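Local coordinates for Lys-gingipain catalytic subunit (Porphyromonas gingivalis, PDB 6I9A), which cleaves proteins after lysine as a secreted cysteine endopeptidase of family C25 and may act as a virulence factor in periodontal disease, at residues A[285-297]-A[301-314]. Sequence-based numbering, arbitrary orientation.
Sequences WGEDYYWSVGANA and VQPTFEGTSMGSYD. With NA (sodium ion), chain F; H8E (benzyl-N-[(2S)-1-[[(3S)-7-amino-1-(benzylamino)-1,2-dioxoheptan-3-yl]amino]-5-(2-methyl-2-phenylhydrazinyl)-1,5-dioxopentan-2-yl]carbamate), chain I.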
loop_
_atom_site.group_PDB
_atom_site.type_symbol
_atom_site.label_atom_id
_atom_site.label_comp_id
_atom_site.label_asym_id
_atom_site.label_seq_id
_atom_site.Cartn_x
_atom_site.Cartn_y
_atom_site.Cartn_z
ATOM N N TRP A 285 19.571 -0.676 -11.168
ATOM C CA TRP A 285 19.178 0.479 -11.976
ATOM C C TRP A 285 18.232 0.115 -13.097
ATOM O O TRP A 285 17.290 0.873 -13.369
ATOM C CB TRP A 285 20.443 1.157 -12.527
ATOM C CG TRP A 285 21.161 2.006 -11.517
ATOM C CD1 TRP A 285 22.272 1.668 -10.805
ATOM C CD2 TRP A 285 20.770 3.320 -11.052
ATOM N NE1 TRP A 285 22.627 2.698 -9.950
ATOM C CE2 TRP A 285 21.725 3.712 -10.081
ATOM C CE3 TRP A 285 19.722 4.202 -11.377
ATOM C CZ2 TRP A 285 21.675 4.943 -9.443
ATOM C CZ3 TRP A 285 19.681 5.441 -10.749
ATOM C CH2 TRP A 285 20.643 5.787 -9.783
ATOM N N GLY A 286 18.492 -0.974 -13.834
ATOM C CA GLY A 286 17.625 -1.289 -14.971
ATOM C C GLY A 286 16.219 -1.673 -14.575
ATOM O O GLY A 286 15.241 -1.045 -14.968
ATOM N N GLU A 287 16.098 -2.698 -13.699
ATOM C CA GLU A 287 14.757 -3.118 -13.260
ATOM C C GLU A 287 14.041 -1.979 -12.540
ATOM O O GLU A 287 12.842 -1.864 -12.736
ATOM C CB GLU A 287 14.792 -4.351 -12.378
ATOM C CG GLU A 287 14.776 -5.687 -13.111
ATOM C CD GLU A 287 16.093 -6.174 -13.675
ATOM O OE1 GLU A 287 17.066 -5.386 -13.752
ATOM O OE2 GLU A 287 16.142 -7.386 -14.035
ATOM N N ASP A 288 14.741 -1.150 -11.730
ATOM C CA ASP A 288 14.007 -0.058 -11.075
ATOM C C ASP A 288 13.492 0.951 -12.096
ATOM O O ASP A 288 12.462 1.604 -11.878
ATOM C CB ASP A 288 14.871 0.670 -10.049
ATOM C CG ASP A 288 14.914 0.085 -8.654
ATOM O OD1 ASP A 288 14.255 -0.979 -8.411
ATOM O OD2 ASP A 288 15.540 0.716 -7.793
ATOM N N TYR A 289 14.240 1.154 -13.215
ATOM C CA TYR A 289 13.769 2.063 -14.274
ATOM C C TYR A 289 12.410 1.564 -14.807
ATOM O O TYR A 289 11.451 2.304 -14.887
ATOM C CB TYR A 289 14.855 2.158 -15.339
ATOM C CG TYR A 289 14.673 3.119 -16.484
ATOM C CD1 TYR A 289 14.064 4.369 -16.309
ATOM C CD2 TYR A 289 15.288 2.871 -17.702
ATOM C CE1 TYR A 289 14.039 5.297 -17.354
ATOM C CE2 TYR A 289 15.319 3.814 -18.714
ATOM C CZ TYR A 289 14.690 5.023 -18.538
ATOM O OH TYR A 289 14.694 5.990 -19.547
ATOM N N TYR A 290 12.377 0.297 -15.188
ATOM C CA TYR A 290 11.132 -0.265 -15.705
ATOM C C TYR A 290 10.038 -0.246 -14.653
ATOM O O TYR A 290 8.879 0.041 -14.963
ATOM C CB TYR A 290 11.329 -1.744 -16.169
ATOM C CG TYR A 290 12.517 -1.931 -17.095
ATOM C CD1 TYR A 290 12.713 -1.089 -18.184
ATOM C CD2 TYR A 290 13.402 -2.986 -16.911
ATOM C CE1 TYR A 290 13.813 -1.245 -19.020
ATOM C CE2 TYR A 290 14.489 -3.170 -17.756
ATOM C CZ TYR A 290 14.679 -2.302 -18.815
ATOM O OH TYR A 290 15.767 -2.489 -19.639
ATOM N N TRP A 291 10.425 -0.542 -13.397
ATOM C CA TRP A 291 9.465 -0.549 -12.279
ATOM C C TRP A 291 8.650 0.720 -12.247
ATOM O O TRP A 291 7.430 0.689 -12.181
ATOM C CB TRP A 291 10.267 -0.754 -10.996
ATOM C CG TRP A 291 9.522 -1.185 -9.776
ATOM C CD1 TRP A 291 9.500 -2.453 -9.277
ATOM C CD2 TRP A 291 8.843 -0.362 -8.810
ATOM N NE1 TRP A 291 8.844 -2.482 -8.077
ATOM C CE2 TRP A 291 8.454 -1.204 -7.745
ATOM C CE3 TRP A 291 8.559 1.008 -8.718
ATOM C CZ2 TRP A 291 7.827 -0.729 -6.593
ATOM C CZ3 TRP A 291 7.864 1.473 -7.605
ATOM C CH2 TRP A 291 7.527 0.620 -6.542
ATOM N N SER A 292 9.328 1.875 -12.354
ATOM C CA SER A 292 8.620 3.152 -12.290
ATOM C C SER A 292 7.967 3.581 -13.568
ATOM O O SER A 292 6.838 4.100 -13.529
ATOM C CB SER A 292 9.529 4.292 -11.836
ATOM O OG SER A 292 9.984 4.089 -10.503
ATOM N N VAL A 293 8.640 3.431 -14.734
ATOM C CA VAL A 293 8.182 3.998 -16.000
ATOM C C VAL A 293 7.425 3.025 -16.890
ATOM O O VAL A 293 6.563 3.442 -17.684
ATOM C CB VAL A 293 9.455 4.490 -16.734
ATOM C CG1 VAL A 293 9.214 4.783 -18.200
ATOM C CG2 VAL A 293 10.025 5.721 -16.034
ATOM N N GLY A 294 7.802 1.738 -16.811
ATOM C CA GLY A 294 7.303 0.704 -17.716
ATOM C C GLY A 294 8.469 0.086 -18.462
ATOM O O GLY A 294 9.581 0.639 -18.542
ATOM N N ALA A 295 8.215 -1.118 -18.987
ATOM C CA ALA A 295 9.205 -1.754 -19.865
ATOM C C ALA A 295 9.346 -0.976 -21.179
ATOM O O ALA A 295 8.518 -0.124 -21.526
ATOM C CB ALA A 295 8.805 -3.193 -20.144
ATOM N N ASN A 296 10.406 -1.326 -21.926
ATOM C CA ASN A 296 10.766 -0.632 -23.206
ATOM C C ASN A 296 11.331 0.773 -22.943
ATOM O O ASN A 296 11.553 1.509 -23.883
ATOM C CB ASN A 296 9.666 -0.594 -24.275
ATOM C CG ASN A 296 9.707 -1.793 -25.172
ATOM O OD1 ASN A 296 10.801 -2.359 -25.427
ATOM N ND2 ASN A 296 8.530 -2.234 -25.626
ATOM N N ALA A 297 11.645 1.104 -21.705
ATOM C CA ALA A 297 12.397 2.312 -21.380
ATOM C C ALA A 297 13.857 2.071 -21.788
ATOM O O ALA A 297 14.367 0.971 -21.667
ATOM C CB ALA A 297 12.300 2.544 -19.864
ATOM N N VAL A 301 17.528 8.050 -22.784
ATOM C CA VAL A 301 16.583 8.498 -23.782
ATOM C C VAL A 301 15.283 8.687 -23.044
ATOM O O VAL A 301 14.838 7.774 -22.326
ATOM C CB VAL A 301 16.510 7.483 -24.941
ATOM C CG1 VAL A 301 15.541 7.956 -26.032
ATOM C CG2 VAL A 301 17.907 7.212 -25.546
ATOM N N GLN A 302 14.682 9.846 -23.174
ATOM C CA GLN A 302 13.505 10.097 -22.394
ATOM C C GLN A 302 12.338 9.156 -22.790
ATOM O O GLN A 302 11.981 9.116 -23.976
ATOM C CB GLN A 302 13.084 11.576 -22.500
ATOM C CG GLN A 302 11.910 11.928 -21.563
ATOM C CD GLN A 302 12.252 11.742 -20.106
ATOM O OE1 GLN A 302 13.423 11.900 -19.718
ATOM N NE2 GLN A 302 11.280 11.374 -19.260
ATOM N N PRO A 303 11.745 8.379 -21.845
ATOM C CA PRO A 303 10.604 7.529 -22.252
ATOM C C PRO A 303 9.329 8.323 -22.399
ATOM O O PRO A 303 9.138 9.354 -21.730
ATOM C CB PRO A 303 10.468 6.582 -21.064
ATOM C CG PRO A 303 11.050 7.353 -19.888
ATOM C CD PRO A 303 12.145 8.172 -20.439
ATOM N N THR A 304 8.439 7.845 -23.280
ATOM C CA THR A 304 7.103 8.398 -23.389
ATOM C C THR A 304 6.078 7.333 -23.073
ATOM O O THR A 304 6.370 6.125 -23.029
ATOM C CB THR A 304 6.830 8.959 -24.760
ATOM O OG1 THR A 304 6.877 7.889 -25.703
ATOM C CG2 THR A 304 7.816 10.095 -25.107
ATOM N N PHE A 305 4.838 7.785 -22.858
ATOM C CA PHE A 305 3.761 6.884 -22.519
ATOM C C PHE A 305 3.500 5.871 -23.650
ATOM O O PHE A 305 3.286 4.672 -23.389
ATOM C CB PHE A 305 2.501 7.726 -22.197
ATOM C CG PHE A 305 1.339 6.860 -21.813
ATOM C CD1 PHE A 305 1.201 6.408 -20.519
ATOM C CD2 PHE A 305 0.404 6.451 -22.767
ATOM C CE1 PHE A 305 0.121 5.586 -20.152
ATOM C CE2 PHE A 305 -0.684 5.634 -22.416
ATOM C CZ PHE A 305 -0.807 5.192 -21.110
ATOM N N GLU A 306 3.573 6.334 -24.907
ATOM C CA GLU A 306 3.320 5.472 -26.075
ATOM C C GLU A 306 4.394 4.489 -26.336
ATOM O O GLU A 306 4.146 3.481 -26.995
ATOM C CB GLU A 306 3.173 6.311 -27.372
ATOM C CG GLU A 306 1.896 7.110 -27.502
ATOM C CD GLU A 306 1.723 8.153 -26.422
ATOM O OE1 GLU A 306 2.702 8.861 -26.065
ATOM O OE2 GLU A 306 0.603 8.198 -25.870
ATOM N N GLY A 307 5.594 4.752 -25.871
ATOM C CA GLY A 307 6.709 3.863 -26.166
ATOM C C GLY A 307 7.103 2.942 -25.034
ATOM O O GLY A 307 8.116 2.258 -25.174
ATOM N N THR A 308 6.316 2.913 -23.928
ATOM C CA THR A 308 6.625 2.044 -22.793
ATOM C C THR A 308 5.371 1.285 -22.417
ATOM O O THR A 308 4.244 1.717 -22.706
ATOM C CB THR A 308 7.179 2.838 -21.582
ATOM O OG1 THR A 308 6.226 3.827 -21.200
ATOM C CG2 THR A 308 8.534 3.493 -21.855
ATOM N N SER A 309 5.549 0.168 -21.697
ATOM C CA SER A 309 4.422 -0.518 -21.105
ATOM C C SER A 309 4.033 0.163 -19.792
ATOM O O SER A 309 4.629 1.187 -19.391
ATOM C CB SER A 309 4.746 -1.992 -20.914
ATOM O OG SER A 309 5.674 -2.227 -19.867
ATOM N N MET A 310 3.069 -0.423 -19.088
ATOM C CA MET A 310 2.611 0.184 -17.849
ATOM C C MET A 310 3.617 -0.027 -16.699
ATOM O O MET A 310 4.001 -1.152 -16.361
ATOM C CB MET A 310 1.268 -0.462 -17.464
ATOM C CG MET A 310 0.627 0.254 -16.275
ATOM S SD MET A 310 -0.807 -0.577 -15.541
ATOM C CE MET A 310 0.004 -1.973 -14.734
ATOM N N GLY A 311 4.025 1.071 -16.057
ATOM C CA GLY A 311 4.849 0.979 -14.863
ATOM C C GLY A 311 4.079 1.441 -13.652
ATOM O O GLY A 311 2.846 1.626 -13.693
ATOM N N SER A 312 4.793 1.572 -12.529
ATOM C CA SER A 312 4.129 1.902 -11.266
ATOM C C SER A 312 3.448 3.276 -11.318
ATOM O O SER A 312 2.323 3.421 -10.827
ATOM C CB SER A 312 5.108 1.833 -10.106
ATOM O OG SER A 312 6.059 2.881 -10.208
ATOM N N TYR A 313 4.085 4.282 -11.910
ATOM C CA TYR A 313 3.419 5.602 -11.999
ATOM C C TYR A 313 2.130 5.516 -12.834
ATOM O O TYR A 313 1.079 6.014 -12.434
ATOM C CB TYR A 313 4.333 6.655 -12.627
ATOM C CG TYR A 313 5.621 7.028 -11.915
ATOM C CD1 TYR A 313 5.694 7.108 -10.532
ATOM C CD2 TYR A 313 6.736 7.397 -12.641
ATOM C CE1 TYR A 313 6.857 7.557 -9.893
ATOM C CE2 TYR A 313 7.886 7.868 -12.015
ATOM C CZ TYR A 313 7.940 7.951 -10.645
ATOM O OH TYR A 313 9.077 8.453 -10.088
ATOM N N ASP A 314 2.221 4.839 -13.983
ATOM C CA ASP A 314 1.062 4.700 -14.863
ATOM C C ASP A 314 -0.082 4.017 -14.131
ATOM O O ASP A 314 -1.247 4.460 -14.211
ATOM C CB ASP A 314 1.389 3.860 -16.106
ATOM C CG ASP A 314 2.460 4.377 -17.031
ATOM O OD1 ASP A 314 2.456 5.619 -17.320
ATOM O OD2 ASP A 314 3.299 3.562 -17.485
HETATM NA NA NA F . 4.837 3.563 -19.256
HETATM C CAQ H8E I . 25.087 2.335 0.233
HETATM C CAK H8E I . 25.431 3.487 0.971
HETATM C CAH H8E I . 25.931 4.612 0.314
HETATM C CAL H8E I . 26.118 4.618 -1.065
HETATM C CAR H8E I . 25.788 3.464 -1.760
HETATM C CBO H8E I . 25.241 2.339 -1.161
HETATM C CBA H8E I . 24.985 1.204 -1.958
HETATM N NBE H8E I . 23.650 1.225 -2.580
HETATM C CBL H8E I . 23.394 0.672 -3.798
HETATM O OAE H8E I . 24.302 0.220 -4.507
HETATM C CBN H8E I . 21.932 0.660 -4.234
HETATM O OAG H8E I . 21.208 1.494 -3.607
HETATM C CBS H8E I . 21.792 0.671 -5.789
HETATM C CBB H8E I . 20.415 1.146 -6.267
HETATM C CAY H8E I . 20.323 1.270 -7.790
HETATM C CAX H8E I . 18.906 1.489 -8.331
HETATM C CAW H8E I . 18.385 2.890 -8.037
HETATM N NAB H8E I . 17.020 3.038 -8.624
HETATM N NBG H8E I . 22.118 -0.619 -6.409
HETATM C C H8E I . 23.079 -0.843 -7.305
HETATM O O H8E I . 23.879 -0.014 -7.717
HETATM C CA H8E I . 23.229 -2.318 -7.652
HETATM N N H8E I . 23.865 -2.525 -8.950
HETATM C CBK H8E I . 23.259 -2.196 -10.118
HETATM O OAD H8E I . 22.181 -1.584 -10.098
HETATM O OBI H8E I . 23.881 -2.550 -11.179
HETATM C CBD H8E I . 23.342 -2.152 -12.493
HETATM C CBP H8E I . 24.304 -2.426 -13.560
HETATM C CAS H8E I . 24.219 -3.568 -14.357
HETATM C CAM H8E I . 25.133 -3.846 -15.419
HETATM C CAI H8E I . 26.186 -2.928 -15.573
HETATM C CAN H8E I . 26.306 -1.830 -14.734
HETATM C CAT H8E I . 25.385 -1.561 -13.736
HETATM C CB H8E I . 24.071 -3.014 -6.570
HETATM C CG H8E I . 25.494 -2.413 -6.419
HETATM C CD H8E I . 26.134 -2.852 -5.136
HETATM O OE1 H8E I . 26.702 -3.943 -5.059
HETATM N NE2 H8E I . 25.943 -1.977 -4.131
HETATM N NBT H8E I . 26.313 -2.258 -2.807
HETATM C CAA H8E I . 25.145 -2.270 -1.885
HETATM C CBQ H8E I . 27.584 -1.733 -2.421
HETATM C CAU H8E I . 27.883 -1.419 -1.086
HETATM C CAO H8E I . 29.152 -0.965 -0.737
HETATM C CAJ H8E I . 30.128 -0.806 -1.712
HETATM C CAP H8E I . 29.837 -1.071 -3.043
HETATM C CAV H8E I . 28.575 -1.553 -3.395
HETATM O O HOH W 1 2.970 3.450 -20.830
#
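Ser292 lays its CB over one face of the Tyr313 ring, a CH-pi contact 4.2 Å from the centroid. The start of helix 312-317 meets the end of helix 285-293: Ser312 N donates to Trp291 O in the carbonyl plane (2.8 Å), and Tyr313 N to Ser292 O (3.2 Å). Gly294 and Gly311 pass with CA atoms 3.8 Å apart, where neither backbone has room for a side chain. A sodium ion ties the last turn of helix 285-293, through Val293 O, to Thr308 OG1, Ser309 O and Asp314 OD2; a water and Tyr174 OH complete the six ligands. Thr308 OG1, held between its backbone N and carbonyl carbon (chi1 58°), binds the ion (2.4 Å) and donates to Thr304 O. Asp314 OD2 also accepts from N of the N-cap Gly311, the side-chain half of a capping box, so one oxygen serves metal and helix start. Ser309 brackets Ala295, accepting from its N through OG (2.9 Å) and donating backbone N to its O; Tyr3 also bonds that OG. At the far end of helix 285-293, Trp285 lies face-on against the lysine-like chain of the inhibitor, whose amine donates to Asp288 OD2, as expected of a lysine-specific S1 pocket.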